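Local coordinates for protein CheA (Treponema denticola, PDB 6Y1Y) that probably relays chemoreceptor signals to the flagellar motors as a histidine kinase that phosphorylates itself, represented here by its coiled-coil dimerization domain, at residues N15-S18 with E19-T23. Residues are numbered along the deposited sequence; the frame is centred on the assembly and turned at random.
Sequences NLVS and ETVIT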
loop_
_atom_site.group_PDB
_atom_site.type_symbol
_atom_site.label_atom_id
_atom_site.label_comp_id
_atom_site.label_asym_id
_atom_site.label_seq_id
_atom_site.Cartn_x
_atom_site.Cartn_y
_atom_site.Cartn_z
ATOM N N ASN B 15 23.356 4.429 -21.529
ATOM C CA ASN B 15 23.463 3.806 -20.217
ATOM C C ASN B 15 22.490 4.430 -19.227
ATOM O O ASN B 15 21.992 3.736 -18.336
ATOM C CB ASN B 15 24.900 3.889 -19.705
ATOM C CG ASN B 15 25.779 2.792 -20.278
ATOM O OD1 ASN B 15 25.372 2.069 -21.191
ATOM N ND2 ASN B 15 26.984 2.651 -19.734
ATOM N N LEU B 16 22.239 5.738 -19.340
ATOM C CA LEU B 16 21.224 6.364 -18.495
ATOM C C LEU B 16 19.831 5.855 -18.842
ATOM O O LEU B 16 19.004 5.632 -17.948
ATOM C CB LEU B 16 21.288 7.887 -18.626
ATOM C CG LEU B 16 22.341 8.580 -17.757
ATOM C CD1 LEU B 16 22.325 10.083 -17.989
ATOM C CD2 LEU B 16 22.115 8.263 -16.286
ATOM N N VAL B 17 19.551 5.656 -20.134
ATOM C CA VAL B 17 18.240 5.145 -20.518
ATOM C C VAL B 17 18.093 3.693 -20.075
ATOM O O VAL B 17 17.018 3.263 -19.640
ATOM C CB VAL B 17 18.017 5.304 -22.035
ATOM C CG1 VAL B 17 16.730 4.609 -22.470
ATOM C CG2 VAL B 17 17.997 6.777 -22.426
ATOM N N SER B 18 19.188 2.931 -20.122
ATOM C CA SER B 18 19.162 1.569 -19.595
ATOM C C SER B 18 18.812 1.556 -18.110
ATOM O O SER B 18 17.997 0.736 -17.664
ATOM C CB SER B 18 20.512 0.886 -19.840
ATOM O OG SER B 18 20.569 -0.367 -19.193
ATOM N N GLU B 19 19.420 2.453 -17.328
ATOM C CA GLU B 19 19.074 2.565 -15.912
ATOM C C GLU B 19 17.612 2.944 -15.730
ATOM O O GLU B 19 16.968 2.520 -14.762
ATOM C CB GLU B 19 19.953 3.605 -15.224
ATOM C CG GLU B 19 21.386 3.209 -14.946
ATOM C CD GLU B 19 22.073 4.238 -14.067
ATOM O OE1 GLU B 19 21.861 4.197 -12.834
ATOM O OE2 GLU B 19 22.803 5.101 -14.606
ATOM N N THR B 20 17.089 3.790 -16.623
ATOM C CA THR B 20 15.687 4.185 -16.550
ATOM C C THR B 20 14.779 2.992 -16.774
ATOM O O THR B 20 13.785 2.813 -16.059
ATOM C CB THR B 20 15.386 5.272 -17.584
ATOM O OG1 THR B 20 16.273 6.384 -17.394
ATOM C CG2 THR B 20 13.954 5.757 -17.453
ATOM N N VAL B 21 15.114 2.157 -17.763
ATOM C CA VAL B 21 14.306 0.982 -18.077
ATOM C C VAL B 21 14.332 -0.014 -16.924
ATOM O O VAL B 21 13.313 -0.636 -16.597
ATOM C CB VAL B 21 14.793 0.349 -19.394
ATOM C CG1 VAL B 21 14.158 -1.026 -19.591
ATOM C CG2 VAL B 21 14.480 1.266 -20.577
ATOM N N ILE B 22 15.490 -0.174 -16.283
ATOM C CA ILE B 22 15.591 -1.078 -15.142
ATOM C C ILE B 22 14.732 -0.567 -14.001
ATOM O O ILE B 22 13.979 -1.321 -13.371
ATOM C CB ILE B 22 17.059 -1.219 -14.700
ATOM C CG1 ILE B 22 17.884 -1.900 -15.792
ATOM C CG2 ILE B 22 17.153 -1.944 -13.362
ATOM C CD1 ILE B 22 19.378 -1.870 -15.531
ATOM N N THR B 23 14.824 0.732 -13.729
ATOM C CA THR B 23 14.015 1.323 -12.675
ATOM C C THR B 23 12.526 1.198 -12.988
ATOM O O THR B 23 11.726 0.865 -12.103
ATOM C CB THR B 23 14.439 2.781 -12.483
ATOM O OG1 THR B 23 15.820 2.818 -12.101
ATOM C CG2 THR B 23 13.625 3.442 -11.400
#
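Thr-20 turns its hydroxyl back onto the helix: OG1 donates to Leu-16 O at 2.9 Å, and Thr-20 N bonds to the same oxygen at 3.0 Å. The two donors come from opposite faces of the carbonyl plane, OG1 tilted 33° from it, so one oxygen is gripped twice by one residue. A chi1 of -56° sets OG1 beside its own backbone N, within range of the preceding turn, and leaves CG2 anti to that N. Thr-23 repeats the device one turn on, with OG1 2.9 Å from Glu-19 O, and Asn-110 adds a second partner to that hydroxyl.

This buried side of helix 7-67 lies against helix 93-125, where Thr-20 touches Ile-114 and Leu-118; Ser-115 of the second subunit also packs on Thr-20. Beside it, Leu-16 CD2 lies 3.6 Å from Glu-19 OE2, the two side chains crossing at a slant, while OE1 forms a salt bridge with Arg-113.

Packing is looser elsewhere. Val-17 CG1 and Val-21 CG2 stand 4.5 Å apart, although both residues pack on Gln-119 of the second subunit. On the solvent flank, exposed Ile-22 keeps CG1 against the turn, 3.2 Å from Ser-18 O, but its CD1 is 4.1 Å from Ser-18 OG.

The chemistry implies that threonine hydroxyls can sit at buried positions of this helical dimerization domain by donating into carbonyls of their own helix, Thr-23 pairing with Asn-110 as well.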